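Side-chain contacts in uncharacterized protein (Leptospira interrogans serogroup Icterohaemorrhagiae serovar copenhageni, PDB 6ULO), which is of unknown function but has a Rossmann-like fold and, in its full-length form, is probably membrane-bound through a transmembrane helix: residues L76-W81 / V218-F223; I102-L107 / I191-G196; T159-S164 / F172-E177; V251-S256 / L297-V302. All blocks are in the same frame, centred on the assembly; numbering follows the deposited sequence.

Contact 1. Residues L76-W81 / V218-F223; sequences LTIAAW and VGIIYF
Ile78 of helix 74-82 faces Ile220 and Tyr222 of strand 218-222, with Ile78 CA 8.9 Å from Ile220 CA, so that helix and strand lie a full side-chain layer apart and meet through side chains alone. The contact is a single isoleucine set against two alternate residues on one face of the strand. The two branches of Ile78 divide the work. Its CG2 methyl, anti to the backbone N, comes 3.9 Å from Ile220 CD1, the far end of a chain that is extended beyond CG1 and rises from the strand to meet it. The longer branch of Ile78, also extended (chi2 171°), carries CD1 toward the tyrosine, where it stands 3.9 Å from Tyr222 CD1 and 4.2 Å from Tyr222 CE1. It thus rests beside one C-C bond of the ring at an oblique approach, and the two side chains cross at about a right angle; Ile78 passes Ile220 more on a slant. No hydrogen bond spans the two segments: the packing is wholly apolar and all three residues are buried. The tyrosine hydroxyl is satisfied elsewhere, by Glu50 OE1 and by Gln74 NE2 of the same helix 74-82; these bonds hold the hydroxyl end of the ring, while Ile78 packs on its CD1-CE1 side. Val60 of helix 57-60 packs on both isoleucines, and Val252 of strand 249-255 borders Ile220 and Tyr222. Tyr67 of the adjoining strand 66-69 touches all three residues, and through Tyr67, Ile220 and Tyr222 the helix is placed over strands 66-69 and 218-222.

Contact 2. Residues I102-L107 / I191-G196; sequences ITILFL and ILPIRG
Ile104 of helix 94-109 drives its CD1 methyl into the angle between Ile191 and Pro193 on strand 191-195. That one atom lies 3.5 Å from Pro193 CG and 3.6 Å from Ile191 CG2, and it also sits against the backbone, 3.5 Å from Ile191 O. Ile104 and Pro193 approach head-on, whereas Ile104 and Ile191 slide past each other in opposite directions, bringing Ile104 CG1 to 3.9 Å from Ile191 CG2. One helical turn on, Leu107 CD1 makes a looser touch with Ile191 CD1 at 4.3 Å. The helix and strand segments run nearly antiparallel, at 163° with axes 9.6 Å apart. This is expected in a beta-alpha-beta crossover of a Rossmann-like sheet: helix 94-109 follows strand 86-91, and several further helices intervene before the chain returns as the neighbouring parallel strand 191-195, the outermost on that side. Backbone bonds from Leu192 to Ile87 and Leu89 fix the strand, and Leu89 also packs on Ile191. Beyond this shell, helix 176-187 supports both partners, with Tyr179, Ile182 and Ala186 against Leu107 and Leu185 against Ile191, while Arg183 NE is hydrogen-bonded to Leu107 O.

Contact 3. Residues T159-S164 / F172-E177; sequences TNLMLS and FQTDDE
Leu161 and Thr174 bring the backbones nearest, with Leu161 CA 6.5 Å from Thr174 CA, where the last turns of helix 139-166 run beside the non-helical residues 172-175. The polar link is made one residue earlier on each side. Asn160 ND2 gives a hydrogen bond to Gln173 OE1 of 3.1 Å that is almost straight at the hydrogen, with an N-H...O angle of 169°. The acceptor lies in the amide plane of Asn160, but from the glutamine's side the donor stands above the carbonyl plane, 36° out of it, and so not on a lone pair. The two amide planes are turned 37° from each other. Gln173 OE1 also rests 3.5 Å from Asn160 CB. The glutamine reaches across on a chain extended beyond CG, and that CG packs over the centre of the Phe172 ring. Thr174 supplies the packing half of the contact. Its CG2 methyl is 3.9 Å from Leu161 CD1, at the more exposed margin, and in the conformer described here 3.5 Å from Ser164 OG. In that conformer the serine hydroxyl turns back along its own helix and donates to Leu161 O at 2.7 Å, leaving Thr174 CG2 as a packing neighbour. Met171 touches Asn160 and its carbonyl takes a weak bond from Thr174 OG1. The arrangement is that of a short helix-loop-helix connection: the loop folds back against the helix it has just left, and Asp175, at the N-cap of helix 176-187, starts the next one, its OD2 accepting a hydrogen bond from the backbone N of Gln178.

Contact 4. Residues V251-S256 / L297-V302; sequences VVRTIS and LRSLQV
Arg253 and Ile255, alternate residues on one face of strand 249-255, close on Ser299 at the beginning of helix 299-306. The arginine leaves its backbone with CG between N and the carbonyl carbon and bends again at chi3 (64°), which lays its delta end against the serine methylene: Ser299 CB is 3.8 Å from Arg253 NE and 4.0 Å from Arg253 CD. The methylene comes at the guanidinium obliquely, in a van der Waals contact. Arg253 is engaged elsewhere, in a salt bridge from NE to Glu227 OE1, a hydrogen bond from NH1 to Gln281 OE1 and a cation-pi contact with Phe286; one face of its guanidinium also carries Val251 CG1, offset toward the rim. Such multiple ties should fix the rotation of the group and keep its charge well compensated. Ser299 OG turns away from Arg253 NE, on the side of Ile255, where it lies 4.0 Å from Ile255 CG2, and is bridged by a water to the strand backbone. The water lies 2.8 Å from Ser299 OG and donates to Thr254 O at 2.9 Å, a polar link between buried elements that the direct contacts do not provide. Leu300 starts away from the strand, yet its CD1 comes round to 4.4 Å from Ile255 CD1, a loose apolar touch at the margin. The geometry is that of a helix N-terminus packed on a sheet face: the start of helix 299-306 sits over strand 249-255, the last of the parallel Rossmann-like strands before the antiparallel 277-282, and Val302 packs on Gln281 of the latter.

Contacts 1, 2 and 4 each set a helix on the same mixed sheet, whereas contact 3 ties a helix to the loop after it. Contact 1, centred about 6 Å from the chain centre, is buried and wholly apolar; contact 2, at the sheet edge, is equally apolar but partly exposed. Contacts 3 and 4, centred about 17 and 16 Å from it, are largely buried, though Leu161 of contact 3 is exposed; one depends on an amide-amide bond, the other adds a bridging water and a charged arginine. Leu76 of contact 1 packs on Thr103, Leu107 and Ile191 of contact 2, and Phe172 of contact 3 meets Leu76 and Thr77 of contact 1. Neighbouring strands 218-222 and 249-255 link contacts 1 and 4.

Contact 1. Residues L76-W81 / V218-F223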
loop_
_atom_site.group_PDB
_atom_site.type_symbol
_atom_site.label_atom_id
_atom_site.label_comp_id
_atom_site.label_asym_id
_atom_site.label_seq_id
_atom_site.Cartn_x
_atom_site.Cartn_y
_atom_site.Cartn_z
ATOM N N LEU A 76 2.122 -4.866 1.163
ATOM C CA LEU A 76 3.241 -5.794 1.287
ATOM C C LEU A 76 3.154 -6.870 0.210
ATOM O O LEU A 76 4.172 -7.286 -0.353
ATOM C CB LEU A 76 3.282 -6.378 2.699
ATOM C CG LEU A 76 3.292 -5.303 3.788
ATOM C CD1 LEU A 76 3.348 -5.967 5.147
ATOM C CD2 LEU A 76 4.444 -4.321 3.677
ATOM N N THR A 77 1.932 -7.327 -0.113
ATOM C CA THR A 77 1.776 -8.251 -1.228
ATOM C C THR A 77 2.335 -7.653 -2.513
ATOM O O THR A 77 3.136 -8.299 -3.218
ATOM C CB THR A 77 0.306 -8.602 -1.389
ATOM O OG1 THR A 77 -0.087 -9.313 -0.214
ATOM C CG2 THR A 77 0.051 -9.474 -2.622
ATOM N N ILE A 78 1.921 -6.422 -2.846
ATOM C CA ILE A 78 2.321 -5.871 -4.132
ATOM C C ILE A 78 3.816 -5.561 -4.134
ATOM O O ILE A 78 4.519 -5.803 -5.126
ATOM C CB ILE A 78 1.482 -4.623 -4.446
ATOM C CG1 ILE A 78 -0.015 -4.952 -4.469
ATOM C CG2 ILE A 78 1.940 -3.973 -5.730
ATOM C CD1 ILE A 78 -0.935 -3.709 -4.557
ATOM N N ALA A 79 4.329 -5.023 -3.010
ATOM C CA ALA A 79 5.751 -4.676 -2.915
ATOM C C ALA A 79 6.642 -5.906 -3.027
ATOM O O ALA A 79 7.749 -5.825 -3.582
ATOM C CB ALA A 79 6.036 -3.951 -1.607
ATOM N N ALA A 80 6.205 -7.057 -2.488
ATOM C CA ALA A 80 7.015 -8.261 -2.642
ATOM C C ALA A 80 7.087 -8.676 -4.108
ATOM O O ALA A 80 8.145 -9.082 -4.597
ATOM C CB ALA A 80 6.451 -9.391 -1.772
ATOM N N TRP A 81 5.954 -8.609 -4.821
ATOM C CA TRP A 81 5.972 -8.912 -6.254
ATOM C C TRP A 81 6.898 -7.960 -6.995
ATOM O O TRP A 81 7.626 -8.363 -7.917
ATOM C CB TRP A 81 4.561 -8.779 -6.815
ATOM C CG TRP A 81 3.572 -9.787 -6.318
ATOM C CD1 TRP A 81 3.853 -11.000 -5.761
ATOM C CD2 TRP A 81 2.150 -9.657 -6.292
ATOM N NE1 TRP A 81 2.679 -11.664 -5.411
ATOM C CE2 TRP A 81 1.625 -10.852 -5.738
ATOM C CE3 TRP A 81 1.262 -8.659 -6.706
ATOM C CZ2 TRP A 81 0.254 -11.068 -5.608
ATOM C CZ3 TRP A 81 -0.102 -8.850 -6.536
ATOM C CH2 TRP A 81 -0.591 -10.055 -6.030
ATOM N N VAL A 218 10.166 6.649 -7.272
ATOM C CA VAL A 218 8.994 5.820 -6.988
ATOM C C VAL A 218 8.814 4.820 -8.119
ATOM O O VAL A 218 8.817 5.199 -9.298
ATOM C CB VAL A 218 7.732 6.688 -6.830
ATOM C CG1 VAL A 218 6.489 5.809 -6.627
ATOM C CG2 VAL A 218 7.891 7.657 -5.696
ATOM N N GLY A 219 8.647 3.539 -7.750
ATOM C CA GLY A 219 8.265 2.510 -8.696
ATOM C C GLY A 219 6.790 2.195 -8.766
ATOM O O GLY A 219 6.261 1.868 -9.845
ATOM N N ILE A 220 6.116 2.276 -7.621
ATOM C CA ILE A 220 4.680 2.023 -7.555
ATOM C C ILE A 220 4.074 2.989 -6.555
ATOM O O ILE A 220 4.611 3.162 -5.451
ATOM C CB ILE A 220 4.375 0.582 -7.081
ATOM C CG1 ILE A 220 4.854 -0.466 -8.095
ATOM C CG2 ILE A 220 2.839 0.427 -6.820
ATOM C CD1 ILE A 220 4.687 -1.877 -7.638
ATOM N N ILE A 221 2.944 3.597 -6.919
ATOM C CA ILE A 221 2.092 4.261 -5.946
ATOM C C ILE A 221 0.713 3.612 -5.986
ATOM O O ILE A 221 0.103 3.492 -7.060
ATOM C CB ILE A 221 2.076 5.799 -6.102
ATOM C CG1 ILE A 221 1.325 6.424 -4.935
ATOM C CG2 ILE A 221 1.529 6.251 -7.469
ATOM C CD1 ILE A 221 1.609 7.902 -4.765
ATOM N N TYR A 222 0.240 3.136 -4.831
ATOM C CA TYR A 222 -1.032 2.426 -4.722
ATOM C C TYR A 222 -2.047 3.304 -4.003
ATOM O O TYR A 222 -1.802 3.762 -2.878
ATOM C CB TYR A 222 -0.814 1.108 -3.963
ATOM C CG TYR A 222 -2.104 0.429 -3.495
ATOM C CD1 TYR A 222 -2.879 -0.370 -4.367
ATOM C CD2 TYR A 222 -2.550 0.581 -2.193
ATOM C CE1 TYR A 222 -4.036 -0.999 -3.908
ATOM C CE2 TYR A 222 -3.701 -0.068 -1.740
ATOM C CZ TYR A 222 -4.439 -0.847 -2.608
ATOM O OH TYR A 222 -5.575 -1.441 -2.143
ATOM N N PHE A 223 -3.184 3.542 -4.654
ATOM C CA PHE A 223 -4.258 4.371 -4.127
ATOM C C PHE A 223 -5.469 3.589 -3.656
ATOM O O PHE A 223 -6.427 4.211 -3.217
ATOM C CB PHE A 223 -4.740 5.372 -5.170
ATOM C CG PHE A 223 -3.686 6.362 -5.600
ATOM C CD1 PHE A 223 -2.976 7.121 -4.667
ATOM C CD2 PHE A 223 -3.406 6.554 -6.960
ATOM C CE1 PHE A 223 -2.027 8.072 -5.096
ATOM C CE2 PHE A 223 -2.465 7.501 -7.379
ATOM C CZ PHE A 223 -1.788 8.247 -6.452
#

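Contact 2. Residues I102-L107 / I191-G196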
loop_
_atom_site.group_PDB
_atom_site.type_symbol
_atom_site.label_atom_id
_atom_site.label_comp_id
_atom_site.label_asym_id
_atom_site.label_seq_id
_atom_site.Cartn_x
_atom_site.Cartn_y
_atom_site.Cartn_z
ATOM N N ILE A 102 2.245 -2.337 14.076
ATOM C CA ILE A 102 2.179 -3.656 14.701
ATOM C C ILE A 102 2.610 -4.740 13.725
ATOM O O ILE A 102 3.402 -5.617 14.069
ATOM C CB ILE A 102 0.767 -3.918 15.254
ATOM C CG1 ILE A 102 0.437 -2.906 16.353
ATOM C CG2 ILE A 102 0.659 -5.366 15.748
ATOM C CD1 ILE A 102 -1.040 -2.898 16.737
ATOM N N THR A 103 2.093 -4.700 12.495
ATOM C CA THR A 103 2.474 -5.706 11.506
ATOM C C THR A 103 3.991 -5.750 11.309
ATOM O O THR A 103 4.581 -6.842 11.221
ATOM C CB THR A 103 1.735 -5.401 10.208
ATOM O OG1 THR A 103 0.404 -5.853 10.366
ATOM C CG2 THR A 103 2.379 -6.035 8.957
ATOM N N ILE A 104 4.645 -4.580 11.259
ATOM C CA ILE A 104 6.090 -4.568 11.065
ATOM C C ILE A 104 6.810 -5.212 12.247
ATOM O O ILE A 104 7.766 -5.977 12.069
ATOM C CB ILE A 104 6.549 -3.118 10.805
ATOM C CG1 ILE A 104 5.987 -2.653 9.458
ATOM C CG2 ILE A 104 8.079 -2.984 10.884
ATOM C CD1 ILE A 104 5.976 -1.145 9.275
ATOM N N LEU A 105 6.378 -4.901 13.469
ATOM C CA LEU A 105 6.960 -5.540 14.648
ATOM C C LEU A 105 6.785 -7.048 14.577
ATOM O O LEU A 105 7.730 -7.812 14.840
ATOM C CB LEU A 105 6.283 -4.971 15.886
ATOM C CG LEU A 105 6.629 -5.609 17.227
ATOM C CD1 LEU A 105 8.112 -5.463 17.602
ATOM C CD2 LEU A 105 5.713 -4.995 18.330
ATOM N N PHE A 106 5.580 -7.504 14.184
ATOM C CA PHE A 106 5.357 -8.954 14.095
ATOM C C PHE A 106 6.234 -9.583 13.017
ATOM O O PHE A 106 6.789 -10.664 13.226
ATOM C CB PHE A 106 3.900 -9.275 13.814
ATOM C CG PHE A 106 2.934 -8.954 14.920
ATOM C CD1 PHE A 106 3.350 -8.572 16.190
ATOM C CD2 PHE A 106 1.554 -9.066 14.665
ATOM C CE1 PHE A 106 2.421 -8.309 17.178
ATOM C CE2 PHE A 106 0.617 -8.809 15.643
ATOM C CZ PHE A 106 1.057 -8.439 16.923
ATOM N N LEU A 107 6.408 -8.916 11.878
ATOM C CA LEU A 107 7.308 -9.427 10.843
ATOM C C LEU A 107 8.726 -9.567 11.372
ATOM O O LEU A 107 9.382 -10.588 11.148
ATOM C CB LEU A 107 7.322 -8.493 9.624
ATOM C CG LEU A 107 6.053 -8.532 8.765
ATOM C CD1 LEU A 107 6.042 -7.308 7.831
ATOM C CD2 LEU A 107 6.005 -9.842 7.958
ATOM N N ILE A 191 10.367 -0.510 5.917
ATOM C CA ILE A 191 8.912 -0.388 5.810
ATOM C C ILE A 191 8.533 0.686 6.805
ATOM O O ILE A 191 8.764 0.514 8.014
ATOM C CB ILE A 191 8.171 -1.705 6.117
ATOM C CG1 ILE A 191 8.781 -2.865 5.345
ATOM C CG2 ILE A 191 6.690 -1.511 5.787
ATOM C CD1 ILE A 191 8.077 -4.210 5.593
ATOM N N LEU A 192 7.986 1.788 6.300
ATOM C CA LEU A 192 7.855 3.020 7.075
ATOM C C LEU A 192 6.405 3.464 7.071
ATOM O O LEU A 192 5.926 4.050 6.077
ATOM C CB LEU A 192 8.752 4.130 6.527
ATOM C CG LEU A 192 10.236 3.747 6.502
ATOM C CD1 LEU A 192 10.659 3.501 5.069
ATOM C CD2 LEU A 192 11.092 4.838 7.096
ATOM N N PRO A 193 5.681 3.259 8.168
ATOM C CA PRO A 193 4.323 3.801 8.264
ATOM C C PRO A 193 4.376 5.271 8.603
ATOM O O PRO A 193 5.019 5.663 9.577
ATOM C CB PRO A 193 3.700 3.014 9.415
ATOM C CG PRO A 193 4.734 2.082 9.922
ATOM C CD PRO A 193 6.056 2.474 9.360
ATOM N N ILE A 194 3.721 6.088 7.804
ATOM C CA ILE A 194 3.780 7.537 7.972
ATOM C C ILE A 194 2.382 8.125 7.853
ATOM O O ILE A 194 1.501 7.574 7.168
ATOM C CB ILE A 194 4.757 8.203 6.990
ATOM C CG1 ILE A 194 4.420 7.893 5.520
ATOM C CG2 ILE A 194 6.203 7.859 7.334
ATOM C CD1 ILE A 194 5.232 8.761 4.501
ATOM N N ARG A 195 2.186 9.243 8.532
ATOM C CA ARG A 195 0.891 9.909 8.584
ATOM C C ARG A 195 0.764 10.899 7.431
ATOM O O ARG A 195 1.536 11.860 7.345
ATOM C CB ARG A 195 0.786 10.699 9.888
ATOM C CG ARG A 195 0.873 9.841 11.147
ATOM C CD ARG A 195 0.767 10.732 12.406
ATOM N NE ARG A 195 1.836 11.727 12.445
ATOM C CZ ARG A 195 3.044 11.485 12.950
ATOM N NH1 ARG A 195 3.309 10.283 13.465
ATOM N NH2 ARG A 195 3.992 12.434 12.942
ATOM N N GLY A 196 -0.218 10.702 6.567
ATOM C CA GLY A 196 -0.387 11.638 5.476
ATOM C C GLY A 196 -1.692 11.452 4.734
ATOM O O GLY A 196 -2.122 10.311 4.487
#

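Contact 3. Residues T159-S164 / F172-E177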
loop_
_atom_site.group_PDB
_atom_site.type_symbol
_atom_site.label_atom_id
_atom_site.label_comp_id
_atom_site.label_asym_id
_atom_site.label_seq_id
_atom_site.Cartn_x
_atom_site.Cartn_y
_atom_site.Cartn_z
ATOM N N THR A 159 -9.049 -15.563 4.056
ATOM C CA THR A 159 -9.448 -15.322 2.677
ATOM C C THR A 159 -8.237 -15.318 1.753
ATOM O O THR A 159 -8.293 -15.894 0.660
ATOM C CB THR A 159 -10.198 -13.999 2.612
ATOM O OG1 THR A 159 -11.455 -14.191 3.262
ATOM C CG2 THR A 159 -10.402 -13.556 1.169
ATOM N N ASN A 160 -7.138 -14.648 2.156
ATOM C CA ASN A 160 -5.959 -14.617 1.302
ATOM C C ASN A 160 -5.412 -16.006 1.044
ATOM O O ASN A 160 -4.938 -16.285 -0.057
ATOM C CB ASN A 160 -4.860 -13.720 1.898
ATOM C CG ASN A 160 -5.158 -12.252 1.731
ATOM O OD1 ASN A 160 -6.045 -11.864 0.993
ATOM N ND2 ASN A 160 -4.424 -11.431 2.444
ATOM N N LEU A 161 -5.395 -16.865 2.065
ATOM C CA LEU A 161 -4.913 -18.217 1.835
ATOM C C LEU A 161 -5.803 -18.913 0.808
ATOM O O LEU A 161 -5.319 -19.509 -0.156
ATOM C CB LEU A 161 -4.898 -18.975 3.150
ATOM C CG LEU A 161 -4.561 -20.458 3.072
ATOM C CD1 LEU A 161 -3.238 -20.669 2.403
ATOM C CD2 LEU A 161 -4.601 -21.065 4.462
ATOM N N MET A 162 -7.118 -18.804 0.993
ATOM C CA MET A 162 -8.061 -19.357 0.031
ATOM C C MET A 162 -7.810 -18.849 -1.384
ATOM O O MET A 162 -7.770 -19.640 -2.329
ATOM C CB MET A 162 -9.467 -19.049 0.522
ATOM C CG MET A 162 -10.593 -19.607 -0.350
ATOM S SD MET A 162 -10.930 -18.644 -1.876
ATOM C CE MET A 162 -11.677 -17.188 -1.179
ATOM N N LEU A 163 -7.628 -17.527 -1.552
ATOM C CA LEU A 163 -7.452 -16.934 -2.880
ATOM C C LEU A 163 -6.154 -17.383 -3.532
ATOM O O LEU A 163 -6.105 -17.644 -4.740
ATOM C CB LEU A 163 -7.424 -15.414 -2.740
ATOM C CG LEU A 163 -8.743 -14.746 -2.333
ATOM C CD1 LEU A 163 -8.472 -13.296 -1.995
ATOM C CD2 LEU A 163 -9.819 -14.843 -3.423
ATOM N N SER A 164 -5.082 -17.436 -2.749
ATOM C CA SER A 164 -3.789 -17.872 -3.271
ATOM C C SER A 164 -3.877 -19.276 -3.860
ATOM O O SER A 164 -3.237 -19.573 -4.872
ATOM C CB SER A 164 -2.740 -17.840 -2.157
ATOM O OG SER A 164 -2.906 -18.974 -1.312
ATOM N N PHE A 172 2.898 -12.874 -0.104
ATOM C CA PHE A 172 3.862 -12.901 1.006
ATOM C C PHE A 172 3.381 -13.687 2.215
ATOM O O PHE A 172 4.215 -14.045 3.061
ATOM C CB PHE A 172 4.300 -11.478 1.404
ATOM C CG PHE A 172 3.404 -10.795 2.429
ATOM C CD1 PHE A 172 3.774 -10.709 3.775
ATOM C CD2 PHE A 172 2.217 -10.182 2.039
ATOM C CE1 PHE A 172 2.963 -10.075 4.695
ATOM C CE2 PHE A 172 1.402 -9.549 2.961
ATOM C CZ PHE A 172 1.772 -9.479 4.300
ATOM N N GLN A 173 2.068 -13.946 2.347
ATOM C CA GLN A 173 1.575 -14.723 3.481
ATOM C C GLN A 173 1.580 -16.212 3.210
ATOM O O GLN A 173 1.443 -16.998 4.147
ATOM C CB GLN A 173 0.163 -14.298 3.919
ATOM C CG GLN A 173 0.126 -12.824 4.370
ATOM C CD GLN A 173 -1.267 -12.242 4.431
ATOM O OE1 GLN A 173 -2.244 -12.916 4.092
ATOM N NE2 GLN A 173 -1.362 -10.956 4.773
ATOM N N THR A 174 1.757 -16.615 1.957
ATOM C CA THR A 174 1.615 -18.008 1.563
ATOM C C THR A 174 2.839 -18.561 0.848
ATOM O O THR A 174 2.811 -19.729 0.442
ATOM C CB THR A 174 0.383 -18.218 0.655
ATOM O OG1 THR A 174 0.567 -17.486 -0.565
ATOM C CG2 THR A 174 -0.901 -17.785 1.317
ATOM N N ASP A 175 3.904 -17.778 0.693
ATOM C CA ASP A 175 5.109 -18.204 -0.015
ATOM C C ASP A 175 6.333 -17.817 0.801
ATOM O O ASP A 175 6.500 -16.644 1.167
ATOM C CB ASP A 175 5.181 -17.538 -1.392
ATOM C CG ASP A 175 6.446 -17.928 -2.145
ATOM O OD1 ASP A 175 6.531 -19.089 -2.573
ATOM O OD2 ASP A 175 7.354 -17.099 -2.279
ATOM N N ASP A 176 7.193 -18.803 1.078
ATOM C CA ASP A 176 8.335 -18.559 1.961
ATOM C C ASP A 176 9.265 -17.477 1.410
ATOM O O ASP A 176 9.744 -16.630 2.171
ATOM C CB ASP A 176 9.113 -19.859 2.197
ATOM C CG ASP A 176 8.388 -20.846 3.098
ATOM O OD1 ASP A 176 7.515 -20.448 3.887
ATOM O OD2 ASP A 176 8.729 -22.056 3.015
ATOM N N GLU A 177 9.567 -17.500 0.110
ATOM C CA GLU A 177 10.508 -16.528 -0.433
ATOM C C GLU A 177 9.945 -15.112 -0.372
ATOM O O GLU A 177 10.652 -14.178 0.026
ATOM C CB GLU A 177 10.894 -16.891 -1.863
ATOM C CG GLU A 177 11.990 -16.016 -2.418
ATOM C CD GLU A 177 12.371 -16.386 -3.839
ATOM O OE1 GLU A 177 11.638 -17.192 -4.460
ATOM O OE2 GLU A 177 13.393 -15.870 -4.339
#

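Contact 4. Residues V251-S256 / L297-V302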
loop_
_atom_site.group_PDB
_atom_site.type_symbol
_atom_site.label_atom_id
_atom_site.label_comp_id
_atom_site.label_asym_id
_atom_site.label_seq_id
_atom_site.Cartn_x
_atom_site.Cartn_y
_atom_site.Cartn_z
ATOM N N VAL A 251 1.057 3.664 -11.248
ATOM C CA VAL A 251 -0.081 3.796 -10.343
ATOM C C VAL A 251 -0.841 2.484 -10.326
ATOM O O VAL A 251 -1.084 1.897 -11.389
ATOM C CB VAL A 251 -1.032 4.903 -10.839
ATOM C CG1 VAL A 251 -2.300 4.961 -9.992
ATOM C CG2 VAL A 251 -0.348 6.275 -10.921
ATOM N N VAL A 252 -1.281 2.054 -9.150
ATOM C CA VAL A 252 -2.241 0.979 -8.993
ATOM C C VAL A 252 -3.471 1.541 -8.288
ATOM O O VAL A 252 -3.358 2.180 -7.237
ATOM C CB VAL A 252 -1.638 -0.170 -8.169
ATOM C CG1 VAL A 252 -2.713 -1.264 -7.911
ATOM C CG2 VAL A 252 -0.382 -0.713 -8.827
ATOM N N ARG A 253 -4.662 1.275 -8.841
ATOM C CA ARG A 253 -5.904 1.732 -8.226
ATOM C C ARG A 253 -6.990 0.701 -8.516
ATOM O O ARG A 253 -6.834 -0.197 -9.358
ATOM C CB ARG A 253 -6.351 3.110 -8.774
ATOM C CG ARG A 253 -6.720 3.078 -10.251
ATOM C CD ARG A 253 -7.386 4.340 -10.730
ATOM N NE ARG A 253 -6.526 5.520 -10.648
ATOM C CZ ARG A 253 -5.711 5.950 -11.607
ATOM N NH1 ARG A 253 -5.569 5.274 -12.738
ATOM N NH2 ARG A 253 -5.010 7.083 -11.428
ATOM N N THR A 254 -8.105 0.874 -7.825
ATOM C CA THR A 254 -9.328 0.155 -8.155
ATOM C C THR A 254 -10.467 1.158 -8.278
ATOM O O THR A 254 -10.399 2.289 -7.772
ATOM C CB THR A 254 -9.681 -0.849 -7.049
ATOM O OG1 THR A 254 -9.674 -0.195 -5.771
ATOM C CG2 THR A 254 -8.704 -1.983 -7.043
ATOM N N ILE A 255 -11.521 0.732 -8.986
ATOM C CA ILE A 255 -12.772 1.477 -9.055
ATOM C C ILE A 255 -13.936 0.521 -8.841
ATOM O O ILE A 255 -13.801 -0.703 -8.894
ATOM C CB ILE A 255 -12.972 2.274 -10.363
ATOM C CG1 ILE A 255 -13.009 1.337 -11.579
ATOM C CG2 ILE A 255 -11.960 3.470 -10.440
ATOM C CD1 ILE A 255 -13.646 2.023 -12.815
ATOM N N SER A 256 -15.106 1.119 -8.606
ATOM C CA SER A 256 -16.287 0.312 -8.316
ATOM C C SER A 256 -17.547 0.864 -8.961
ATOM O O SER A 256 -18.642 0.465 -8.565
ATOM C CB SER A 256 -16.459 0.176 -6.791
ATOM O OG SER A 256 -16.647 1.442 -6.171
ATOM N N LEU A 297 -11.808 16.653 -13.015
ATOM C CA LEU A 297 -11.240 15.350 -13.356
ATOM C C LEU A 297 -11.166 14.437 -12.143
ATOM O O LEU A 297 -10.779 14.846 -11.041
ATOM C CB LEU A 297 -9.824 15.528 -13.920
ATOM C CG LEU A 297 -9.157 14.268 -14.469
ATOM C CD1 LEU A 297 -9.901 13.821 -15.744
ATOM C CD2 LEU A 297 -7.669 14.539 -14.723
ATOM N N ARG A 298 -11.527 13.181 -12.379
ATOM C CA ARG A 298 -11.537 12.111 -11.392
ATOM C C ARG A 298 -10.982 10.860 -12.054
ATOM O O ARG A 298 -10.932 10.773 -13.283
ATOM C CB ARG A 298 -12.983 11.790 -10.959
ATOM C CG ARG A 298 -13.601 12.812 -10.029
ATOM C CD ARG A 298 -15.122 12.648 -9.929
ATOM N NE ARG A 298 -15.723 13.639 -9.045
ATOM C CZ ARG A 298 -15.870 13.510 -7.730
ATOM N NH1 ARG A 298 -15.470 12.408 -7.105
ATOM N NH2 ARG A 298 -16.440 14.484 -7.032
ATOM N N SER A 299 -10.586 9.871 -11.236
ATOM C CA SER A 299 -10.022 8.640 -11.804
ATOM C C SER A 299 -10.972 7.985 -12.818
ATOM O O SER A 299 -10.510 7.416 -13.810
ATOM C CB SER A 299 -9.621 7.644 -10.707
ATOM O OG SER A 299 -10.731 7.240 -9.943
ATOM N N LEU A 300 -12.293 8.039 -12.587
ATOM C CA LEU A 300 -13.215 7.408 -13.527
ATOM C C LEU A 300 -13.054 8.013 -14.919
ATOM O O LEU A 300 -12.950 7.296 -15.924
ATOM C CB LEU A 300 -14.653 7.563 -13.031
ATOM C CG LEU A 300 -15.753 7.129 -14.025
ATOM C CD1 LEU A 300 -15.657 5.623 -14.369
ATOM C CD2 LEU A 300 -17.125 7.500 -13.460
ATOM N N GLN A 301 -13.009 9.338 -14.990
ATOM C CA GLN A 301 -12.862 10.001 -16.278
ATOM C C GLN A 301 -11.513 9.688 -16.924
ATOM O O GLN A 301 -11.425 9.496 -18.139
ATOM C CB GLN A 301 -13.059 11.506 -16.109
ATOM C CG GLN A 301 -12.866 12.271 -17.415
ATOM C CD GLN A 301 -13.092 13.765 -17.278
ATOM O OE1 GLN A 301 -13.396 14.272 -16.197
ATOM N NE2 GLN A 301 -12.934 14.480 -18.382
ATOM N N VAL A 302 -10.442 9.633 -16.126
ATOM C CA VAL A 302 -9.143 9.192 -16.638
ATOM C C VAL A 302 -9.262 7.831 -17.320
ATOM O O VAL A 302 -8.707 7.598 -18.404
ATOM C CB VAL A 302 -8.120 9.174 -15.482
ATOM C CG1 VAL A 302 -6.794 8.533 -15.915
ATOM C CG2 VAL A 302 -7.891 10.597 -14.960
HETATM O O HOH W 1 -10.054 5.069 -8.308
#